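Local atomic coordinates of hypothetical protein PA4535 (Pseudomonas aeruginosa, PDB entry 1Y0K), a protein that is of unknown function but belongs to the DUF1780 family of putative endonucleases in the PD-(D/E)XK nuclease clan. Residues His136-Asn146 with Gln167-Pro177. Residues are numbered along the deposited sequence; the frame is centred on the assembly and turned at random.
Sequences HGELDLLAFVN and QGWRSLSMVGP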
loop_
_atom_site.group_PDB
_atom_site.type_symbol
_atom_site.label_atom_id
_atom_site.label_comp_id
_atom_site.label_asym_id
_atom_site.label_seq_id
_atom_site.Cartn_x
_atom_site.Cartn_y
_atom_site.Cartn_z
ATOM N N HIS A 136 -13.916 11.460 3.184
ATOM C CA HIS A 136 -12.692 10.913 2.582
ATOM C C HIS A 136 -11.456 11.458 3.299
ATOM O O HIS A 136 -10.432 10.772 3.407
ATOM C CB HIS A 136 -12.593 11.279 1.099
ATOM C CG HIS A 136 -13.772 10.859 0.275
ATOM N ND1 HIS A 136 -15.030 11.395 0.453
ATOM C CD2 HIS A 136 -13.873 9.995 -0.765
ATOM C CE1 HIS A 136 -15.866 10.847 -0.414
ATOM N NE2 HIS A 136 -15.190 9.996 -1.167
ATOM N N GLY A 137 -11.559 12.696 3.780
ATOM C CA GLY A 137 -10.430 13.402 4.380
ATOM C C GLY A 137 -9.950 12.917 5.736
ATOM O O GLY A 137 -8.981 13.462 6.276
ATOM N N GLU A 138 -10.606 11.903 6.294
ATOM C CA GLU A 138 -10.155 11.312 7.556
ATOM C C GLU A 138 -9.499 9.949 7.325
ATOM O O GLU A 138 -9.096 9.274 8.281
ATOM C CB GLU A 138 -11.314 11.188 8.565
ATOM C CG GLU A 138 -11.798 12.545 9.116
ATOM C CD GLU A 138 -10.760 13.266 9.979
ATOM O OE1 GLU A 138 -9.982 12.597 10.688
ATOM O OE2 GLU A 138 -10.725 14.518 9.956
ATOM N N LEU A 139 -9.381 9.564 6.055
ATOM C CA LEU A 139 -8.917 8.222 5.701
ATOM C C LEU A 139 -7.504 8.229 5.132
ATOM O O LEU A 139 -7.174 9.030 4.253
ATOM C CB LEU A 139 -9.880 7.564 4.696
ATOM C CG LEU A 139 -11.345 7.375 5.132
ATOM C CD1 LEU A 139 -12.160 6.705 4.023
ATOM C CD2 LEU A 139 -11.457 6.579 6.436
ATOM N N ASP A 140 -6.690 7.322 5.651
ATOM C CA ASP A 140 -5.330 7.093 5.165
ATOM C C ASP A 140 -5.305 5.813 4.341
ATOM O O ASP A 140 -5.313 4.709 4.887
ATOM C CB ASP A 140 -4.391 6.980 6.360
ATOM C CG ASP A 140 -4.468 8.205 7.266
ATOM O OD1 ASP A 140 -4.232 9.323 6.761
ATOM O OD2 ASP A 140 -4.753 8.051 8.477
ATOM N N LEU A 141 -5.317 5.961 3.023
ATOM C CA LEU A 141 -5.398 4.797 2.149
ATOM C C LEU A 141 -4.055 4.081 2.098
ATOM O O LEU A 141 -3.005 4.723 2.033
ATOM C CB LEU A 141 -5.849 5.203 0.740
ATOM C CG LEU A 141 -7.368 5.398 0.527
ATOM C CD1 LEU A 141 -8.012 4.085 0.207
ATOM C CD2 LEU A 141 -8.097 6.051 1.720
ATOM N N LEU A 142 -4.108 2.754 2.133
ATOM C CA LEU A 142 -2.904 1.918 2.118
ATOM C C LEU A 142 -3.120 0.731 1.192
ATOM O O LEU A 142 -3.921 -0.160 1.492
ATOM C CB LEU A 142 -2.552 1.438 3.530
ATOM C CG LEU A 142 -1.313 0.548 3.672
ATOM C CD1 LEU A 142 -0.053 1.268 3.149
ATOM C CD2 LEU A 142 -1.128 0.113 5.136
ATOM N N ALA A 143 -2.424 0.741 0.054
ATOM C CA ALA A 143 -2.554 -0.328 -0.939
ATOM C C ALA A 143 -1.459 -1.347 -0.732
ATOM O O ALA A 143 -0.283 -0.968 -0.660
ATOM C CB ALA A 143 -2.431 0.250 -2.359
ATOM N N PHE A 144 -1.822 -2.631 -0.644
ATOM C CA PHE A 144 -0.815 -3.696 -0.742
ATOM C C PHE A 144 -0.763 -4.133 -2.204
ATOM O O PHE A 144 -1.745 -4.651 -2.746
ATOM C CB PHE A 144 -1.121 -4.881 0.177
ATOM C CG PHE A 144 -0.072 -5.957 0.115
ATOM C CD1 PHE A 144 1.074 -5.853 0.900
ATOM C CD2 PHE A 144 -0.214 -7.046 -0.740
ATOM C CE1 PHE A 144 2.073 -6.830 0.841
ATOM C CE2 PHE A 144 0.786 -8.034 -0.801
ATOM C CZ PHE A 144 1.926 -7.915 -0.012
ATOM N N VAL A 145 0.369 -3.855 -2.837
ATOM C CA VAL A 145 0.547 -4.049 -4.263
ATOM C C VAL A 145 1.481 -5.243 -4.519
ATOM O O VAL A 145 2.647 -5.248 -4.102
ATOM C CB VAL A 145 1.094 -2.763 -4.948
ATOM C CG1 VAL A 145 1.124 -2.943 -6.476
ATOM C CG2 VAL A 145 0.240 -1.557 -4.590
ATOM N N ASN A 146 0.962 -6.243 -5.227
ATOM C CA ASN A 146 1.704 -7.472 -5.474
ATOM C C ASN A 146 1.281 -8.096 -6.800
ATOM O O ASN A 146 0.218 -8.689 -6.903
ATOM C CB ASN A 146 1.517 -8.463 -4.321
ATOM C CG ASN A 146 2.392 -9.691 -4.469
ATOM O OD1 ASN A 146 3.589 -9.581 -4.754
ATOM N ND2 ASN A 146 1.799 -10.865 -4.297
ATOM N N GLN A 167 -9.533 12.956 -5.159
ATOM C CA GLN A 167 -10.551 12.096 -4.521
ATOM C C GLN A 167 -10.786 12.427 -3.040
ATOM O O GLN A 167 -11.786 11.985 -2.444
ATOM C CB GLN A 167 -10.204 10.610 -4.709
ATOM C CG GLN A 167 -10.363 10.114 -6.156
ATOM C CD GLN A 167 -9.713 8.762 -6.408
ATOM O OE1 GLN A 167 -8.898 8.283 -5.603
ATOM N NE2 GLN A 167 -10.069 8.134 -7.539
ATOM N N GLY A 168 -9.858 13.185 -2.456
ATOM C CA GLY A 168 -10.031 13.774 -1.125
ATOM C C GLY A 168 -9.490 13.013 0.072
ATOM O O GLY A 168 -9.678 13.452 1.211
ATOM N N TRP A 169 -8.812 11.889 -0.161
ATOM C CA TRP A 169 -8.183 11.126 0.937
ATOM C C TRP A 169 -7.194 11.971 1.735
ATOM O O TRP A 169 -6.557 12.871 1.191
ATOM C CB TRP A 169 -7.418 9.899 0.397
ATOM C CG TRP A 169 -8.104 9.178 -0.702
ATOM C CD1 TRP A 169 -7.682 9.064 -2.005
ATOM C CD2 TRP A 169 -9.351 8.480 -0.620
ATOM N NE1 TRP A 169 -8.586 8.314 -2.727
ATOM C CE2 TRP A 169 -9.624 7.958 -1.908
ATOM C CE3 TRP A 169 -10.271 8.247 0.413
ATOM C CZ2 TRP A 169 -10.767 7.211 -2.182
ATOM C CZ3 TRP A 169 -11.404 7.510 0.135
ATOM C CH2 TRP A 169 -11.644 7.000 -1.155
ATOM N N ARG A 170 -7.030 11.652 3.021
ATOM C CA ARG A 170 -6.036 12.347 3.836
ATOM C C ARG A 170 -4.599 12.006 3.416
ATOM O O ARG A 170 -3.704 12.857 3.441
ATOM C CB ARG A 170 -6.220 12.014 5.313
ATOM C CG ARG A 170 -5.303 12.870 6.190
ATOM C CD ARG A 170 -5.714 12.840 7.631
ATOM N NE ARG A 170 -5.509 11.532 8.246
ATOM C CZ ARG A 170 -5.859 11.263 9.497
ATOM N NH1 ARG A 170 -6.432 12.213 10.233
ATOM N NH2 ARG A 170 -5.654 10.057 10.009
ATOM N N SER A 171 -4.399 10.751 3.032
ATOM C CA SER A 171 -3.091 10.258 2.608
ATOM C C SER A 171 -3.279 8.994 1.774
ATOM O O SER A 171 -4.346 8.372 1.794
ATOM C CB SER A 171 -2.188 9.978 3.824
ATOM O OG SER A 171 -2.602 8.815 4.536
ATOM N N LEU A 172 -2.241 8.644 1.019
ATOM C CA LEU A 172 -2.261 7.427 0.217
ATOM C C LEU A 172 -0.850 6.903 0.222
ATOM O O LEU A 172 0.089 7.643 -0.066
ATOM C CB LEU A 172 -2.705 7.715 -1.213
ATOM C CG LEU A 172 -2.616 6.567 -2.236
ATOM C CD1 LEU A 172 -3.479 5.362 -1.832
ATOM C CD2 LEU A 172 -3.013 7.064 -3.606
ATOM N N SER A 173 -0.728 5.623 0.548
ATOM C CA SER A 173 0.554 4.940 0.603
ATOM C C SER A 173 0.432 3.588 -0.077
ATOM O O SER A 173 -0.669 3.037 -0.183
ATOM C CB SER A 173 1.004 4.753 2.051
ATOM O OG SER A 173 1.056 5.987 2.746
HETATM N N MSE A 174 1.572 3.067 -0.539
HETATM C CA MSE A 174 1.659 1.722 -1.110
HETATM C C MSE A 174 2.725 0.906 -0.394
HETATM O O MSE A 174 3.759 1.427 0.033
HETATM C CB MSE A 174 2.053 1.765 -2.589
HETATM C CG MSE A 174 1.120 2.485 -3.542
HETATM SE SE MSE A 174 1.889 2.499 -5.221
HETATM C CE MSE A 174 3.363 3.408 -4.947
ATOM N N VAL A 175 2.474 -0.386 -0.286
ATOM C CA VAL A 175 3.488 -1.317 0.204
ATOM C C VAL A 175 3.348 -2.622 -0.568
ATOM O O VAL A 175 2.252 -3.019 -0.938
ATOM C CB VAL A 175 3.386 -1.543 1.741
ATOM C CG1 VAL A 175 2.056 -2.211 2.132
ATOM C CG2 VAL A 175 4.584 -2.381 2.258
ATOM N N GLY A 176 4.473 -3.275 -0.831
ATOM C CA GLY A 176 4.458 -4.601 -1.431
ATOM C C GLY A 176 5.728 -5.317 -1.033
ATOM O O GLY A 176 6.528 -4.784 -0.277
ATOM N N PRO A 177 5.927 -6.540 -1.543
ATOM C CA PRO A 177 7.139 -7.258 -1.164
ATOM C C PRO A 177 8.425 -6.517 -1.554
ATOM O O PRO A 177 9.453 -6.677 -0.885
ATOM C CB PRO A 177 6.999 -8.601 -1.902
ATOM C CG PRO A 177 5.493 -8.740 -2.152
ATOM C CD PRO A 177 5.050 -7.327 -2.425
HETATM O O HOH W 1 -1.495 6.335 3.832
#
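His136 meets Trp169 at an oblique angle, ring planes 48° apart, where the chain enters two neighbouring parallel strands, 140-146 and 171-175, inside the mixed sheet, consistent with the PD-(D/E)XK nuclease clan to which the family is assigned. NE2 of His136 is held elsewhere, by Ala126 O of helix 119-132. Glu138 OE1 is 3.6 Å from Arg170 NH1 and well out of the guanidinium plane, a long salt bridge in which no N-H points at the oxygen. Leu139 O accepts a hydrogen bond from the backbone N-H of Arg170 as the pairing begins. Asp140 is gripped side-on by Arg170: NE reaches OD1 at 3.0 Å and NH2 reaches OD2 at 2.7 Å, both on the syn sides, with the two planes only 24° apart. The bend in the arginine chain at chi3 (68°) turns the guanidinium back onto this carboxylate. Ser171 OG adds a bond to Asp140 OD1 on its anti side, from the opposite face to NE, while Gly66 N also binds OD2, so the carboxylate is fixed from several directions. On the other face of the sheet, Leu141 lies over the Trp169 indole, CG 4.0 Å from the centroid of the five-membered ring, and its CB touches Leu172 CD1. Leu142 CD1 packs against Ser173 CB, and Phe37 of helix 26-40 touches both residues. Ala143 hydrogen-bonds through N to Ser173 O and through O to Val175 N. Phe144 CD1 touches Val175 CG1. Asn146 ND2 hydrogen-bonds to Ala14 O, while OD1 lies against the proline ring, 3.3 Å from Pro177 CG.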